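Local coordinates for omega-class glutathione S-transferase (Bombyx mori, PDB 3WD6), which binds glutathione and, like its omega-class relatives, probably catalyses glutathione transfer and the glutathione-dependent reduction of dehydroascorbate, at residues Y40-I45 with S222-P227; T95-D100 with P175-Y180; P184-L189 with E210-M215. All coordinates share one frame; numbering follows the deposited sequence.

Contact 1 (Y40-I45 with S222-P227); sequences YAQRTI and SQYLIP. With GSH (glutathione), chain J; EDO (1,2-ethanediol), chain H.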
loop_
_atom_site.group_PDB
_atom_site.type_symbol
_atom_site.label_atom_id
_atom_site.label_comp_id
_atom_site.label_asym_id
_atom_site.label_seq_id
_atom_site.Cartn_x
_atom_site.Cartn_y
_atom_site.Cartn_z
ATOM N N TYR A 40 -2.589 2.917 -0.362
ATOM C CA TYR A 40 -2.658 2.939 -1.824
ATOM C C TYR A 40 -1.368 3.492 -2.401
ATOM O O TYR A 40 -0.789 2.916 -3.335
ATOM C CB TYR A 40 -3.885 3.711 -2.326
ATOM C CG TYR A 40 -5.163 2.980 -2.015
ATOM C CD1 TYR A 40 -5.568 1.887 -2.784
ATOM C CD2 TYR A 40 -5.941 3.342 -0.918
ATOM C CE1 TYR A 40 -6.728 1.193 -2.486
ATOM C CE2 TYR A 40 -7.111 2.652 -0.609
ATOM C CZ TYR A 40 -7.499 1.582 -1.399
ATOM O OH TYR A 40 -8.648 0.892 -1.084
ATOM N N ALA A 41 -0.907 4.600 -1.836
ATOM C CA ALA A 41 0.356 5.179 -2.267
ATOM C C ALA A 41 1.517 4.213 -1.983
ATOM O O ALA A 41 2.511 4.203 -2.721
ATOM C CB ALA A 41 0.570 6.514 -1.590
ATOM N N GLN A 42 1.389 3.394 -0.935
ATOM C CA GLN A 42 2.446 2.424 -0.597
ATOM C C GLN A 42 2.730 1.443 -1.752
ATOM O O GLN A 42 3.879 1.026 -1.970
ATOM C CB GLN A 42 2.121 1.650 0.683
ATOM C CG GLN A 42 3.278 0.783 1.170
ATOM C CD GLN A 42 2.960 0.037 2.462
ATOM O OE1 GLN A 42 1.833 0.133 2.988
ATOM N NE2 GLN A 42 3.946 -0.726 2.977
ATOM N N ARG A 43 1.680 1.081 -2.487
ATOM C CA ARG A 43 1.829 0.254 -3.683
ATOM C C ARG A 43 2.869 0.829 -4.626
ATOM O O ARG A 43 3.700 0.088 -5.177
ATOM C CB ARG A 43 0.493 0.141 -4.423
ATOM C CG ARG A 43 -0.495 -0.747 -3.750
ATOM C CD ARG A 43 -1.835 -0.558 -4.369
ATOM N NE ARG A 43 -2.721 -1.684 -4.092
ATOM C CZ ARG A 43 -3.977 -1.753 -4.505
ATOM N NH1 ARG A 43 -4.504 -0.736 -5.202
ATOM N NH2 ARG A 43 -4.696 -2.843 -4.227
ATOM N N THR A 44 2.822 2.147 -4.822
ATOM C CA THR A 44 3.728 2.793 -5.762
ATOM C C THR A 44 5.163 2.774 -5.215
ATOM O O THR A 44 6.108 2.461 -5.946
ATOM C CB THR A 44 3.252 4.224 -6.081
ATOM O OG1 THR A 44 1.924 4.176 -6.641
ATOM C CG2 THR A 44 4.209 4.903 -7.060
ATOM N N ILE A 45 5.328 3.101 -3.929
ATOM C CA ILE A 45 6.635 2.990 -3.244
ATOM C C ILE A 45 7.247 1.581 -3.341
ATOM O O ILE A 45 8.433 1.423 -3.674
ATOM C CB ILE A 45 6.501 3.310 -1.734
ATOM C CG1 ILE A 45 5.771 4.647 -1.511
ATOM C CG2 ILE A 45 7.855 3.267 -1.054
ATOM C CD1 ILE A 45 6.498 5.835 -2.111
ATOM N N SER A 222 10.880 -3.729 3.826
ATOM C CA SER A 222 11.485 -3.388 5.116
ATOM C C SER A 222 11.943 -1.934 5.211
ATOM O O SER A 222 11.866 -1.323 6.263
ATOM C CB SER A 222 12.641 -4.331 5.453
ATOM O OG SER A 222 13.672 -4.252 4.481
ATOM N N GLN A 223 12.398 -1.372 4.106
ATOM C CA GLN A 223 12.966 -0.034 4.168
ATOM C C GLN A 223 11.862 1.013 4.332
ATOM O O GLN A 223 12.143 2.159 4.692
ATOM C CB GLN A 223 13.761 0.241 2.893
ATOM C CG GLN A 223 12.866 0.266 1.679
ATOM C CD GLN A 223 13.625 0.514 0.391
ATOM O OE1 GLN A 223 13.800 1.672 -0.022
ATOM N NE2 GLN A 223 14.074 -0.575 -0.267
ATOM N N TYR A 224 10.613 0.621 4.069
ATOM C CA TYR A 224 9.475 1.537 4.170
ATOM C C TYR A 224 8.546 1.206 5.354
ATOM O O TYR A 224 7.543 1.883 5.561
ATOM C CB TYR A 224 8.666 1.543 2.849
ATOM C CG TYR A 224 7.653 2.672 2.698
ATOM C CD1 TYR A 224 8.061 4.004 2.709
ATOM C CD2 TYR A 224 6.289 2.405 2.504
ATOM C CE1 TYR A 224 7.135 5.066 2.551
ATOM C CE2 TYR A 224 5.344 3.465 2.336
ATOM C CZ TYR A 224 5.791 4.791 2.367
ATOM O OH TYR A 224 4.909 5.850 2.223
ATOM N N LEU A 225 8.853 0.150 6.106
ATOM C CA LEU A 225 8.005 -0.243 7.244
ATOM C C LEU A 225 7.698 0.925 8.192
ATOM O O LEU A 225 8.567 1.765 8.477
ATOM C CB LEU A 225 8.671 -1.343 8.064
ATOM C CG LEU A 225 8.530 -2.750 7.493
ATOM C CD1 LEU A 225 9.261 -3.751 8.426
ATOM C CD2 LEU A 225 7.039 -3.115 7.305
ATOM N N ILE A 226 6.463 0.970 8.678
ATOM C CA ILE A 226 6.112 1.881 9.747
ATOM C C ILE A 226 6.225 1.127 11.085
ATOM O O ILE A 226 5.532 0.112 11.282
ATOM C CB ILE A 226 4.689 2.396 9.543
ATOM C CG1 ILE A 226 4.604 3.089 8.175
ATOM C CG2 ILE A 226 4.254 3.330 10.694
ATOM C CD1 ILE A 226 3.196 3.553 7.788
ATOM N N PRO A 227 7.102 1.599 12.005
ATOM C CA PRO A 227 7.165 0.919 13.313
ATOM C C PRO A 227 5.753 0.801 13.914
ATOM O O PRO A 227 4.992 1.791 13.903
ATOM C CB PRO A 227 8.038 1.853 14.160
ATOM C CG PRO A 227 8.879 2.597 13.166
ATOM C CD PRO A 227 7.973 2.791 11.960
HETATM N N1 GSH J . -8.267 4.165 -6.217
HETATM C CA1 GSH J . -7.193 5.042 -5.734
HETATM C C1 GSH J . -5.813 4.417 -5.910
HETATM O O11 GSH J . -4.763 5.143 -6.066
HETATM O O12 GSH J . -5.715 3.140 -5.933
HETATM C CB1 GSH J . -7.473 5.387 -4.277
HETATM C CG1 GSH J . -6.394 6.059 -3.490
HETATM C CD1 GSH J . -6.843 6.717 -2.209
HETATM O OE1 GSH J . -7.921 6.453 -1.688
HETATM N N2 GSH J . -5.998 7.680 -1.570
HETATM C CA2 GSH J . -6.503 8.303 -0.342
HETATM C C2 GSH J . -6.739 9.770 -0.634
HETATM O O2 GSH J . -5.905 10.382 -1.291
HETATM C CB2 GSH J . -5.489 8.179 0.739
HETATM S SG2 GSH J . -5.336 6.642 1.575
HETATM N N3 GSH J . -7.923 10.430 -0.128
HETATM C CA3 GSH J . -8.143 11.850 -0.408
HETATM C C3 GSH J . -8.942 12.590 0.589
HETATM O O31 GSH J . -8.540 12.659 1.783
HETATM O O32 GSH J . -10.007 13.155 0.239
HETATM C C1 EDO H . 15.015 2.275 -4.400
HETATM O O1 EDO H . 14.214 2.522 -5.582
HETATM C C2 EDO H . 14.842 3.405 -3.375
HETATM O O2 EDO H . 14.934 2.912 -2.024
#
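Helix 39-51 of the glutathione-binding domain presents Gln-42 and Ile-45 to the ring of Tyr-224, which comes from the loop between helices 219-222 and 228-240. Ile-45 sets its CG2 methyl almost over the ring centre in a CH-pi contact, 3.8 Å from the Tyr-224 centroid and 11° off the ring normal. The same ring is met at its edge by Gln-42, whose CG lies 3.6 Å from Tyr-224 CE2. With CG of Gln-42 anti to the backbone N (chi1 -172°) and the chain extended, the amide passes the ring, the two planes 60° apart, and is gripped beyond it by Glu-187 at NE2 and Arg-188 at OE1. This helix spans the beta-alpha-beta crossover between the parallel strands 31-34 and 56-60 of a thioredoxin-like fold, and starts just after Cys-38, which binds glutathione. Tyr-224 reaches back into that unit, its OH hydrogen-bonded to Asn-34 and its ring in a cation-pi contact with Arg-36. On the first turn of the helix, Tyr-40 belongs to the glutathione pocket: CB1 of the ligand lies over one face of its ring, offset toward the rim, and Tyr-40 CD1 comes within 3.4 Å of the ligand O12.

Contact 2 (T95-D100 with P175-Y180); sequences TVEYLD and PGYADY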
loop_
_atom_site.group_PDB
_atom_site.type_symbol
_atom_site.label_atom_id
_atom_site.label_comp_id
_atom_site.label_asym_id
_atom_site.label_seq_id
_atom_site.Cartn_x
_atom_site.Cartn_y
_atom_site.Cartn_z
ATOM N N THR A 95 -0.419 3.435 -11.834
ATOM C CA THR A 95 0.971 3.861 -11.750
ATOM C C THR A 95 1.906 2.654 -11.771
ATOM O O THR A 95 2.912 2.630 -12.488
ATOM C CB THR A 95 1.220 4.693 -10.503
ATOM O OG1 THR A 95 1.264 3.824 -9.361
ATOM C CG2 THR A 95 0.091 5.719 -10.361
ATOM N N VAL A 96 1.564 1.637 -10.998
ATOM C CA VAL A 96 2.413 0.451 -10.940
ATOM C C VAL A 96 2.498 -0.276 -12.280
ATOM O O VAL A 96 3.571 -0.762 -12.647
ATOM C CB VAL A 96 1.985 -0.503 -9.812
ATOM C CG1 VAL A 96 2.722 -1.823 -9.925
ATOM C CG2 VAL A 96 2.232 0.173 -8.462
ATOM N N GLU A 97 1.386 -0.341 -13.016
ATOM C CA GLU A 97 1.389 -1.013 -14.324
ATOM C C GLU A 97 2.241 -0.228 -15.344
ATOM O O GLU A 97 2.983 -0.816 -16.134
ATOM C CB GLU A 97 -0.044 -1.302 -14.817
ATOM C CG GLU A 97 -0.806 -2.328 -13.921
ATOM C CD GLU A 97 -2.361 -2.345 -14.095
ATOM O OE1 GLU A 97 -2.901 -1.703 -15.037
ATOM O OE2 GLU A 97 -3.049 -3.024 -13.278
ATOM N N TYR A 98 2.159 1.101 -15.297
ATOM C CA TYR A 98 3.050 1.955 -16.087
ATOM C C TYR A 98 4.556 1.731 -15.809
ATOM O O TYR A 98 5.359 1.614 -16.753
ATOM C CB TYR A 98 2.709 3.429 -15.881
ATOM C CG TYR A 98 3.611 4.351 -16.668
ATOM C CD1 TYR A 98 4.798 4.812 -16.125
ATOM C CD2 TYR A 98 3.282 4.742 -17.970
ATOM C CE1 TYR A 98 5.633 5.656 -16.836
ATOM C CE2 TYR A 98 4.115 5.584 -18.698
ATOM C CZ TYR A 98 5.295 6.036 -18.122
ATOM O OH TYR A 98 6.140 6.877 -18.825
ATOM N N LEU A 99 4.940 1.689 -14.531
ATOM C CA LEU A 99 6.337 1.481 -14.175
ATOM C C LEU A 99 6.815 0.111 -14.649
ATOM O O LEU A 99 7.952 -0.031 -15.126
ATOM C CB LEU A 99 6.567 1.658 -12.666
ATOM C CG LEU A 99 6.279 3.079 -12.137
ATOM C CD1 LEU A 99 6.061 3.096 -10.596
ATOM C CD2 LEU A 99 7.379 4.061 -12.568
ATOM N N ASP A 100 5.949 -0.892 -14.544
ATOM C CA ASP A 100 6.339 -2.243 -14.962
ATOM C C ASP A 100 6.541 -2.327 -16.483
ATOM O O ASP A 100 7.400 -3.080 -16.950
ATOM C CB ASP A 100 5.327 -3.298 -14.482
ATOM C CG ASP A 100 5.981 -4.654 -14.188
ATOM O OD1 ASP A 100 7.023 -4.683 -13.467
ATOM O OD2 ASP A 100 5.459 -5.697 -14.683
ATOM N N PRO A 175 8.889 -11.520 -4.220
ATOM C CA PRO A 175 7.534 -10.942 -4.297
ATOM C C PRO A 175 7.335 -10.202 -5.623
ATOM O O PRO A 175 8.270 -9.589 -6.149
ATOM C CB PRO A 175 7.502 -9.911 -3.152
ATOM C CG PRO A 175 8.802 -10.083 -2.382
ATOM C CD PRO A 175 9.776 -10.744 -3.334
ATOM N N GLY A 176 6.125 -10.266 -6.161
ATOM C CA GLY A 176 5.810 -9.571 -7.387
ATOM C C GLY A 176 4.588 -8.683 -7.215
ATOM O O GLY A 176 4.293 -8.222 -6.098
ATOM N N TYR A 177 3.867 -8.464 -8.314
ATOM C CA TYR A 177 2.777 -7.498 -8.348
ATOM C C TYR A 177 1.700 -7.876 -7.343
ATOM O O TYR A 177 1.265 -7.046 -6.541
ATOM C CB TYR A 177 2.207 -7.477 -9.754
ATOM C CG TYR A 177 0.973 -6.642 -9.977
ATOM C CD1 TYR A 177 -0.299 -7.163 -9.731
ATOM C CD2 TYR A 177 1.066 -5.358 -10.504
ATOM C CE1 TYR A 177 -1.450 -6.417 -9.995
ATOM C CE2 TYR A 177 -0.079 -4.601 -10.769
ATOM C CZ TYR A 177 -1.335 -5.136 -10.516
ATOM O OH TYR A 177 -2.478 -4.378 -10.766
ATOM N N ALA A 178 1.285 -9.139 -7.401
ATOM C CA ALA A 178 0.237 -9.649 -6.535
ATOM C C ALA A 178 0.654 -9.458 -5.070
ATOM O O ALA A 178 -0.118 -8.933 -4.250
ATOM C CB ALA A 178 -0.027 -11.113 -6.846
ATOM N N ASP A 179 1.879 -9.858 -4.746
ATOM C CA ASP A 179 2.366 -9.673 -3.391
ATOM C C ASP A 179 2.388 -8.199 -3.008
ATOM O O ASP A 179 1.789 -7.804 -2.010
ATOM C CB ASP A 179 3.758 -10.266 -3.227
ATOM C CG ASP A 179 3.819 -11.729 -3.627
ATOM O OD1 ASP A 179 3.379 -12.596 -2.819
ATOM O OD2 ASP A 179 4.329 -12.004 -4.750
ATOM N N TYR A 180 3.077 -7.384 -3.797
ATOM C CA TYR A 180 3.258 -5.984 -3.427
ATOM C C TYR A 180 1.948 -5.219 -3.380
ATOM O O TYR A 180 1.793 -4.313 -2.550
ATOM C CB TYR A 180 4.226 -5.274 -4.371
ATOM C CG TYR A 180 5.676 -5.658 -4.147
ATOM C CD1 TYR A 180 6.204 -5.751 -2.850
ATOM C CD2 TYR A 180 6.512 -5.958 -5.226
ATOM C CE1 TYR A 180 7.535 -6.115 -2.635
ATOM C CE2 TYR A 180 7.840 -6.327 -5.024
ATOM C CZ TYR A 180 8.351 -6.399 -3.724
ATOM O OH TYR A 180 9.673 -6.737 -3.522
#
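With CG of Tyr-177 anti to its own nitrogen (chi1 174°), the ring leaves the start of helix 177-189 and reaches Val-96 and Glu-97 on helix 92-102. Glu-97 turns CG beside its backbone N (chi1 -65°) and then runs extended, which carries the carboxylate to the phenol end, with OE2 2.9 Å from Tyr-177 OH. Carboxylate and ring are inclined by 32°. Lower on the ring, Val-96 brings in one branch, CG1, at 3.9 Å from Tyr-177 CD2, while the methylene CG of Glu-97 lies 4.0 Å from Tyr-177 CE2; aliphatic carbon thus follows the flank of the ring up to its polar tip. A leucine in place of Tyr-177 would probably open a gap beside the methylene CG of Glu-97 and leave its OE2 without the phenol hydroxyl. The helix bearing the ring begins at Gly-176, its N-cap, whose N-H is accepted by Asp-179 OD2 at 2.9 Å, the N3-to-N-cap half of a capping box; glycine has no side chain to return the bond. A capping box at this helix start is a familiar feature of the GST fold. Around the contact, Glu-97 forms a salt bridge with Lys-120 of helix 113-125, the helix that also packs Val-123 on Tyr-177, and Val-96 rests on Ala-47 of helix 39-51.

Contact 3 (P184-L189 with E210-M215); sequences PWFERL and EYIDNM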
loop_
_atom_site.group_PDB
_atom_site.type_symbol
_atom_site.label_atom_id
_atom_site.label_comp_id
_atom_site.label_asym_id
_atom_site.label_seq_id
_atom_site.Cartn_x
_atom_site.Cartn_y
_atom_site.Cartn_z
ATOM N N PRO A 184 0.205 -3.765 1.557
ATOM C CA PRO A 184 -0.038 -2.714 2.561
ATOM C C PRO A 184 -1.101 -3.099 3.598
ATOM O O PRO A 184 -1.060 -2.660 4.770
ATOM C CB PRO A 184 -0.545 -1.533 1.715
ATOM C CG PRO A 184 0.083 -1.762 0.354
ATOM C CD PRO A 184 0.068 -3.264 0.171
ATOM N N TRP A 185 -2.074 -3.896 3.169
ATOM C CA TRP A 185 -3.130 -4.263 4.102
ATOM C C TRP A 185 -2.645 -5.309 5.078
ATOM O O TRP A 185 -2.989 -5.252 6.257
ATOM C CB TRP A 185 -4.432 -4.608 3.390
ATOM C CG TRP A 185 -4.961 -3.342 2.831
ATOM C CD1 TRP A 185 -5.753 -2.426 3.479
ATOM C CD2 TRP A 185 -4.644 -2.765 1.549
ATOM N NE1 TRP A 185 -5.981 -1.343 2.660
ATOM C CE2 TRP A 185 -5.319 -1.522 1.474
ATOM C CE3 TRP A 185 -3.881 -3.189 0.454
ATOM C CZ2 TRP A 185 -5.248 -0.697 0.350
ATOM C CZ3 TRP A 185 -3.814 -2.370 -0.669
ATOM C CH2 TRP A 185 -4.496 -1.135 -0.712
ATOM N N PHE A 186 -1.800 -6.225 4.611
ATOM C CA PHE A 186 -1.142 -7.127 5.543
ATOM C C PHE A 186 -0.250 -6.377 6.548
ATOM O O PHE A 186 -0.178 -6.770 7.732
ATOM C CB PHE A 186 -0.370 -8.213 4.801
ATOM C CG PHE A 186 -1.264 -9.203 4.106
ATOM C CD1 PHE A 186 -2.457 -9.632 4.711
ATOM C CD2 PHE A 186 -0.935 -9.690 2.845
ATOM C CE1 PHE A 186 -3.304 -10.543 4.064
ATOM C CE2 PHE A 186 -1.765 -10.611 2.196
ATOM C CZ PHE A 186 -2.953 -11.035 2.807
ATOM N N GLU A 187 0.430 -5.316 6.098
ATOM C CA GLU A 187 1.276 -4.551 7.001
ATOM C C GLU A 187 0.405 -4.004 8.121
ATOM O O GLU A 187 0.804 -3.996 9.295
ATOM C CB GLU A 187 2.008 -3.399 6.277
ATOM C CG GLU A 187 3.002 -2.657 7.194
ATOM C CD GLU A 187 3.963 -1.701 6.468
ATOM O OE1 GLU A 187 4.285 -0.624 7.031
ATOM O OE2 GLU A 187 4.425 -2.025 5.346
ATOM N N ARG A 188 -0.798 -3.568 7.751
ATOM C CA ARG A 188 -1.736 -2.954 8.691
ATOM C C ARG A 188 -2.429 -3.994 9.576
ATOM O O ARG A 188 -2.693 -3.737 10.752
ATOM C CB ARG A 188 -2.755 -2.076 7.940
ATOM C CG ARG A 188 -2.238 -0.654 7.633
ATOM C CD ARG A 188 -2.556 -0.186 6.217
ATOM N NE ARG A 188 -1.936 1.112 5.914
ATOM C CZ ARG A 188 -0.751 1.260 5.320
ATOM N NH1 ARG A 188 -0.054 0.197 4.949
ATOM N NH2 ARG A 188 -0.267 2.468 5.084
ATOM N N LEU A 189 -2.691 -5.176 9.022
ATOM C CA LEU A 189 -3.349 -6.245 9.776
ATOM C C LEU A 189 -2.576 -6.485 11.083
ATOM O O LEU A 189 -3.175 -6.739 12.136
ATOM C CB LEU A 189 -3.439 -7.533 8.923
ATOM C CG LEU A 189 -4.115 -8.824 9.426
ATOM C CD1 LEU A 189 -4.409 -9.784 8.270
ATOM C CD2 LEU A 189 -3.299 -9.539 10.512
ATOM N N GLU A 210 3.067 -17.144 8.018
ATOM C CA GLU A 210 4.449 -17.382 7.600
ATOM C C GLU A 210 4.853 -16.470 6.427
ATOM O O GLU A 210 5.934 -15.865 6.418
ATOM C CB GLU A 210 4.620 -18.848 7.210
ATOM C CG GLU A 210 6.032 -19.250 6.787
ATOM C CD GLU A 210 6.058 -20.683 6.236
ATOM O OE1 GLU A 210 7.143 -21.129 5.760
ATOM O OE2 GLU A 210 4.988 -21.365 6.278
ATOM N N TYR A 211 3.960 -16.375 5.444
ATOM C CA TYR A 211 4.154 -15.516 4.282
ATOM C C TYR A 211 4.323 -14.055 4.721
ATOM O O TYR A 211 5.185 -13.349 4.220
ATOM C CB TYR A 211 2.965 -15.705 3.331
ATOM C CG TYR A 211 2.744 -14.634 2.290
ATOM C CD1 TYR A 211 3.489 -14.614 1.108
ATOM C CD2 TYR A 211 1.749 -13.672 2.460
ATOM C CE1 TYR A 211 3.268 -13.645 0.130
ATOM C CE2 TYR A 211 1.524 -12.688 1.485
ATOM C CZ TYR A 211 2.283 -12.689 0.326
ATOM O OH TYR A 211 2.059 -11.725 -0.627
ATOM N N ILE A 212 3.522 -13.610 5.681
ATOM C CA ILE A 212 3.662 -12.249 6.164
ATOM C C ILE A 212 5.052 -12.019 6.767
ATOM O O ILE A 212 5.705 -11.007 6.447
ATOM C CB ILE A 212 2.515 -11.844 7.108
ATOM C CG1 ILE A 212 1.236 -11.692 6.277
ATOM C CG2 ILE A 212 2.831 -10.529 7.845
ATOM C CD1 ILE A 212 -0.046 -11.782 7.083
ATOM N N ASP A 213 5.519 -12.947 7.609
ATOM C CA ASP A 213 6.895 -12.865 8.137
ATOM C C ASP A 213 7.946 -12.745 7.047
ATOM O O ASP A 213 8.894 -11.966 7.188
ATOM C CB ASP A 213 7.235 -14.090 8.995
ATOM C CG ASP A 213 6.479 -14.111 10.299
ATOM O OD1 ASP A 213 6.045 -13.020 10.766
ATOM O OD2 ASP A 213 6.314 -15.217 10.855
ATOM N N ASN A 214 7.815 -13.549 5.987
ATOM C CA ASN A 214 8.775 -13.479 4.888
ATOM C C ASN A 214 8.690 -12.128 4.170
ATOM O O ASN A 214 9.703 -11.546 3.801
ATOM C CB ASN A 214 8.590 -14.645 3.912
ATOM C CG ASN A 214 8.972 -15.988 4.537
ATOM O OD1 ASN A 214 9.962 -16.081 5.264
ATOM N ND2 ASN A 214 8.195 -17.027 4.254
ATOM N N MET A 215 7.482 -11.607 4.002
ATOM C CA MET A 215 7.345 -10.331 3.303
ATOM C C MET A 215 8.086 -9.187 4.029
ATOM O O MET A 215 8.765 -8.351 3.400
ATOM C CB MET A 215 5.874 -10.005 3.049
ATOM C CG MET A 215 5.273 -10.745 1.819
ATOM S SD MET A 215 5.863 -10.169 0.191
ATOM C CE MET A 215 5.054 -8.547 0.131
#
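Phe-186 meets Ile-212 and Tyr-211 where helices 177-189 and 206-216 come together, the alpha carbons of Phe-186 and Ile-212 being 7.0 Å apart. This is the closely packed part. CG1 and CD1 of Ile-212 lie along one flank of the phenyl group, CD1 at 4.0 Å from Phe-186 CD1 and CG1 at 4.1 Å from Phe-186 CB. Another part of the phenyl ring, CE2, touches Tyr-211 CE2 at 4.0 Å, arriving in the plane of the tyrosine ring at its edge. Tyr-211 gets there with CG anti to the backbone N (chi1 162°), and its rotation is further restrained: Met-215 CG, one turn on, sits 3.8 Å above one ring face, and the OH is hydrogen-bonded to Asp-179. The approach slackens one turn along, where Leu-189 faces the partner helix but stays 4.9 Å from it. Glu-210 and Asp-213 extend from helix 206-216 into solvent and touch nothing of residues 184-189. Helix 177-189 is kinked where the nitrogens of Pro-184 and Trp-185 make no bond to the preceding turn. Just beyond, Pro-184 O takes two donors from opposite faces of its plane, Arg-188 N and Arg-188 NH1, the latter at 3.0 Å and 161°. On another side of this helix, Trp-185 meets Tyr-40 of the glutathione pocket edge-to-face. Apolar packing between consecutive helices is in keeping with the all-helical C-terminal domain of glutathione transferases.

In the fold
From the N terminus, helix 39-51 opens the widest loop, which contact 1 closes only when the chain reaches 222-227. Contacts 2 and 3 are both nested within it and follow one another in series: contact 2 joins helix 92-102 to the start of helix 177-189, and contact 3 joins the end of that helix to 206-216 across a short excursion. Helix 177-189 is therefore shared, meeting the thioredoxin-like domain in contact 2 and its own helical domain in contact 3. Contacts 1 and 2 adjoin through a probable hydrogen bond between Thr-44 and Thr-95. Both tie the glutathione-binding domain to the helical part of the chain, whereas contact 3 lies within the helical domain.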